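Local coordinates for protein histidinol dehydrogenase (PDB 6AN0) that probably catalyses the two NAD-dependent oxidations, with zinc as cofactor, that turn L-histidinol into L-histidinaldehyde and then L-histidine, the last step of histidine biosynthesis, at residues F141-M146 against T369-P374; K211-G216 against A233-A238. One frame throughout, in Å; residues are numbered along the deposited sequence.

Contact 1. Residues F141-M146 against T369-P374; sequences FSTVLM and TNHTLP
M146 lies across the imidazole of H371. The two side chains cross at about a right angle. CB of M146 packs beside the N370 amide, 3.7 Å from its OD1. CG sits over the middle of the H371 ring, 3.5 Å from the centroid and 2° off the ring normal. This is a CH-pi contact with one ring face. The chain bends at chi2 (-65°), and SD turns toward the loop backbone. There SD of M146 accepts a weak hydrogen bond from H371 N at 3.5 Å and lies near the carbonyl O of T369. CE ends close to T369 O and to ND1 of H371.

The ring edge is held by polar groups. OG1 of T143 and NE2 of H371 are hydrogen-bonded at 2.9 Å, with OG1 in the ring plane. S142 OG is also at the edge, 3.2 Å from CE1 of H371, but its hydrogen bond goes to E418 of the second subunit. ND1 of H371 bonds to the carbonyl O of D364. With both nitrogens engaged and CG over a face, the ring's rotation is well fixed.

N370 ties the backbones together. Its ND2 gives a hydrogen bond to M146 O at 2.8 Å, tilted 24° from the carbonyl plane. Its OD1 accepts from T372 N at 2.9 Å, in the plane of the N370 side-chain carbonyl, on a lone pair. This second bond closes an Asx turn, which steadies the amide.

The contact joins the N-terminal part of helix 142-154 to the loop after helix 360-365. The side chain of H371 comes within about 6 Å of the bound zinc ion, and D364 is a zinc ligand. The arrangement is consistent with a second-shell position at the zinc site, beside the subunit interface.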
# COMPACT_ATOMS: atom_id res chain seq x y z
N PHE A 141 5.03 -18.27 -16.25
CA PHE A 141 3.85 -18.79 -15.57
C PHE A 141 4.03 -18.85 -14.05
O PHE A 141 3.03 -18.99 -13.34
CB PHE A 141 3.52 -20.19 -16.10
CG PHE A 141 4.64 -21.18 -15.92
CD1 PHE A 141 4.78 -21.89 -14.74
CD2 PHE A 141 5.59 -21.36 -16.92
CE1 PHE A 141 5.82 -22.76 -14.56
CE2 PHE A 141 6.63 -22.24 -16.75
CZ PHE A 141 6.75 -22.94 -15.57
N SER A 142 5.26 -18.80 -13.55
CA SER A 142 5.44 -18.79 -12.10
C SER A 142 4.77 -17.58 -11.46
O SER A 142 4.30 -17.64 -10.32
CB SER A 142 6.94 -18.83 -11.75
OG SER A 142 7.63 -17.74 -12.36
N THR A 143 4.69 -16.46 -12.19
CA THR A 143 4.01 -15.29 -11.64
C THR A 143 2.52 -15.55 -11.43
O THR A 143 1.91 -14.95 -10.54
CB THR A 143 4.24 -14.09 -12.58
OG1 THR A 143 5.64 -13.88 -12.69
CG2 THR A 143 3.59 -12.82 -12.03
N VAL A 144 1.92 -16.42 -12.24
CA VAL A 144 0.52 -16.79 -12.02
C VAL A 144 0.34 -17.38 -10.62
O VAL A 144 -0.59 -17.02 -9.90
CB VAL A 144 0.04 -17.76 -13.11
CG1 VAL A 144 -1.38 -18.21 -12.82
CG2 VAL A 144 0.14 -17.10 -14.49
N LEU A 145 1.24 -18.30 -10.23
CA LEU A 145 1.17 -18.85 -8.87
C LEU A 145 1.35 -17.77 -7.81
O LEU A 145 0.63 -17.76 -6.80
CB LEU A 145 2.23 -19.94 -8.68
CG LEU A 145 2.12 -21.20 -9.53
CD1 LEU A 145 3.29 -22.13 -9.24
CD2 LEU A 145 0.78 -21.89 -9.27
N MET A 146 2.31 -16.88 -8.02
CA MET A 146 2.68 -15.89 -7.00
C MET A 146 1.55 -14.91 -6.71
O MET A 146 1.45 -14.37 -5.59
CB MET A 146 3.92 -15.11 -7.44
CG MET A 146 5.19 -15.94 -7.58
SD MET A 146 5.73 -16.61 -5.98
CE MET A 146 6.98 -17.80 -6.49
N THR A 369 8.12 -18.20 -0.77
CA THR A 369 8.07 -16.75 -0.70
C THR A 369 7.57 -16.19 -2.02
O THR A 369 7.49 -16.90 -3.03
CB THR A 369 9.45 -16.18 -0.38
OG1 THR A 369 10.38 -16.58 -1.41
CG2 THR A 369 9.95 -16.70 0.96
N ASN A 370 7.22 -14.90 -2.03
CA ASN A 370 6.68 -14.28 -3.23
C ASN A 370 7.79 -13.60 -4.03
O ASN A 370 8.59 -12.85 -3.48
CB ASN A 370 5.63 -13.24 -2.86
CG ASN A 370 4.62 -13.06 -3.96
OD1 ASN A 370 4.94 -12.52 -5.02
ND2 ASN A 370 3.41 -13.56 -3.73
N HIS A 371 7.82 -13.85 -5.35
CA HIS A 371 8.87 -13.25 -6.17
C HIS A 371 8.47 -11.90 -6.75
O HIS A 371 9.27 -11.30 -7.48
CB HIS A 371 9.34 -14.24 -7.26
CG HIS A 371 8.45 -14.37 -8.47
ND1 HIS A 371 8.47 -15.50 -9.26
CD2 HIS A 371 7.57 -13.53 -9.05
CE1 HIS A 371 7.63 -15.35 -10.27
NE2 HIS A 371 7.07 -14.16 -10.17
N THR A 372 7.25 -11.42 -6.48
CA THR A 372 6.80 -10.12 -6.97
C THR A 372 7.22 -9.07 -5.95
O THR A 372 6.55 -8.86 -4.93
CB THR A 372 5.29 -10.12 -7.21
OG1 THR A 372 4.96 -11.21 -8.07
CG2 THR A 372 4.87 -8.84 -7.94
N LEU A 373 8.35 -8.42 -6.21
CA LEU A 373 9.14 -7.70 -5.21
C LEU A 373 9.51 -6.30 -5.68
O LEU A 373 9.65 -6.06 -6.88
CB LEU A 373 10.42 -8.47 -4.90
CG LEU A 373 10.25 -9.84 -4.25
CD1 LEU A 373 11.53 -10.65 -4.41
CD2 LEU A 373 9.95 -9.63 -2.77
N PRO A 374 9.70 -5.38 -4.74
CA PRO A 374 10.03 -3.98 -5.09
C PRO A 374 11.48 -3.85 -5.54
O PRO A 374 12.41 -4.30 -4.87
CB PRO A 374 9.79 -3.21 -3.79
CG PRO A 374 10.06 -4.23 -2.73
CD PRO A 374 9.52 -5.54 -3.28

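Contact 2. Residues K211-G216 against A233-A238; sequences KIFGPG and AIDMPA. With EDO (1,2-ethanediol), chain D; EDO (1,2-ethanediol), chain E.
Two parallel strands of a beta-alpha-beta unit meet here, with helix 218-227 as the connection. K211 pairs with A233 and I212 with I234. I212 N donates to A233 O at 2.9 Å. D235 N returns a weak bond to I212 O at 3.2 Å. Each of these oxygens also takes a CA-H...O contact, A233 O from K211 CA and I212 O from I234 CA.

K211 and A233 put their side chains on one sheet face. K211 CG is 3.7 Å from A233 CB. Beyond CG the lysine chain is extended, and CE passes I234 O. NZ bonds to the carbonyl O of S389. It also bonds weakly to O2 of a 1,2-ethanediol, which donates to D235 O.

D235 takes over where the strand pairing ends. Its CG stands between the backbone N and carbonyl carbon (chi1 46°), which turns the carboxylate back toward segment 211-216. OD2 of D235 accepts from G214 N at 2.9 Å. The hydrogen bond is nearly straight (168°), but the N-H comes to OD2 from above the carboxylate plane. OD1 forms a salt bridge with K224 on the connecting helix, so the carboxylate links both strand ends to that helix. K224 NZ also bonds to G214 O. The unit belongs to the mixed sheet, where strand 117-132 flanks 211-213 on its other side. That strand carries Y132, a predicted NAD-binding residue close to G214.

D235 CB meets the F213 ring obliquely, 3.4 Å from its CD1. The ring and carboxylate planes are 69° apart. The F213 ring also stacks with F390.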
# COMPACT_ATOMS: atom_id res chain seq x y z
N LYS A 211 -8.08 -3.67 -7.79
CA LYS A 211 -6.63 -3.60 -7.64
C LYS A 211 -5.99 -4.45 -8.73
O LYS A 211 -6.47 -5.56 -9.01
CB LYS A 211 -6.19 -4.07 -6.24
CG LYS A 211 -4.72 -3.85 -5.92
CD LYS A 211 -4.46 -4.00 -4.40
CE LYS A 211 -2.98 -3.82 -4.05
NZ LYS A 211 -2.79 -3.81 -2.54
N ILE A 212 -4.92 -3.93 -9.35
CA ILE A 212 -4.24 -4.60 -10.46
C ILE A 212 -2.82 -4.95 -10.03
O ILE A 212 -2.09 -4.11 -9.49
CB ILE A 212 -4.22 -3.71 -11.71
CG1 ILE A 212 -5.66 -3.46 -12.21
CG2 ILE A 212 -3.33 -4.32 -12.81
CD1 ILE A 212 -5.79 -2.32 -13.25
N PHE A 213 -2.41 -6.20 -10.31
CA PHE A 213 -1.12 -6.76 -9.93
C PHE A 213 -0.35 -7.20 -11.17
O PHE A 213 -0.93 -7.64 -12.16
CB PHE A 213 -1.29 -8.00 -9.05
CG PHE A 213 -1.86 -7.73 -7.70
CD1 PHE A 213 -1.04 -7.70 -6.59
CD2 PHE A 213 -3.23 -7.51 -7.54
CE1 PHE A 213 -1.56 -7.46 -5.33
CE2 PHE A 213 -3.76 -7.27 -6.28
CZ PHE A 213 -2.93 -7.24 -5.18
N GLY A 214 0.98 -7.13 -11.08
CA GLY A 214 1.84 -7.76 -12.07
C GLY A 214 2.67 -6.76 -12.86
O GLY A 214 2.15 -5.77 -13.36
N PRO A 215 3.97 -6.99 -12.96
CA PRO A 215 4.83 -6.08 -13.72
C PRO A 215 4.76 -6.31 -15.23
O PRO A 215 4.28 -7.34 -15.71
CB PRO A 215 6.24 -6.39 -13.19
CG PRO A 215 6.15 -7.82 -12.75
CD PRO A 215 4.76 -7.96 -12.18
N GLY A 216 5.24 -5.32 -15.96
CA GLY A 216 5.27 -5.37 -17.41
C GLY A 216 6.26 -4.34 -17.92
O GLY A 216 7.06 -3.79 -17.17
N ALA A 233 -6.41 0.57 -7.35
CA ALA A 233 -5.16 0.41 -6.62
C ALA A 233 -4.20 -0.44 -7.46
O ALA A 233 -4.63 -1.24 -8.29
CB ALA A 233 -5.39 -0.25 -5.26
N ILE A 234 -2.89 -0.28 -7.23
CA ILE A 234 -1.91 -1.15 -7.87
C ILE A 234 -0.98 -1.74 -6.82
O ILE A 234 -0.89 -1.25 -5.70
CB ILE A 234 -1.11 -0.43 -8.98
CG1 ILE A 234 -0.22 0.67 -8.38
CG2 ILE A 234 -2.08 0.13 -10.03
CD1 ILE A 234 0.68 1.34 -9.42
N ASP A 235 -0.27 -2.82 -7.21
CA ASP A 235 0.53 -3.56 -6.23
C ASP A 235 1.74 -2.75 -5.78
O ASP A 235 1.93 -2.53 -4.57
CB ASP A 235 0.97 -4.93 -6.77
CG ASP A 235 1.53 -4.91 -8.20
OD1 ASP A 235 1.47 -3.87 -8.91
OD2 ASP A 235 2.02 -5.99 -8.63
N MET A 236 2.54 -2.27 -6.71
CA MET A 236 3.72 -1.50 -6.35
C MET A 236 4.29 -0.86 -7.62
O MET A 236 3.90 -1.27 -8.72
CB MET A 236 4.77 -2.41 -5.72
CG MET A 236 5.30 -3.41 -6.71
SD MET A 236 6.39 -4.57 -5.89
CE MET A 236 5.23 -5.47 -4.89
N PRO A 237 5.21 0.10 -7.51
CA PRO A 237 5.88 0.62 -8.71
C PRO A 237 6.82 -0.42 -9.31
O PRO A 237 7.23 -1.38 -8.67
CB PRO A 237 6.67 1.82 -8.19
CG PRO A 237 6.16 2.09 -6.82
CD PRO A 237 5.66 0.80 -6.29
N ALA A 238 7.18 -0.19 -10.57
CA ALA A 238 7.91 -1.18 -11.34
C ALA A 238 9.34 -0.72 -11.66
O ALA A 238 9.71 0.44 -11.48
CB ALA A 238 7.16 -1.52 -12.64
C1 EDO D . 2.74 -4.86 -1.87
O1 EDO D . 1.90 -5.10 -0.73
C2 EDO D . 1.83 -5.05 -3.08
O2 EDO D . 0.67 -4.28 -2.83
C1 EDO E . 11.30 -0.64 -16.33
O1 EDO E . 11.24 -0.37 -17.74
C2 EDO E . 10.10 -1.49 -15.93
O2 EDO E . 8.96 -1.06 -16.68

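Overall arrangement
Both contacts lie near the centre of the chain, about 12 Å apart between centres. Contact 1 is buried and contact 2 partly buried. They hold different elements. Contact 1 fixes a helix start to a loop far along the sequence, and contact 2 pairs neighbouring strands of one sheet. Contact 1 relies on side chains: an imidazole, a hydroxyl, a thioether and an amide. Contact 2 relies on backbone pairing, finished by a carboxylate. Contact 1 lies by the zinc site; G214 of contact 2 is close to Y132. Both touch the second subunit, contact 2 through A233 alone. M236 joins them: its SD packs 3.6 Å from L373 C, and its CE reaches T372 O.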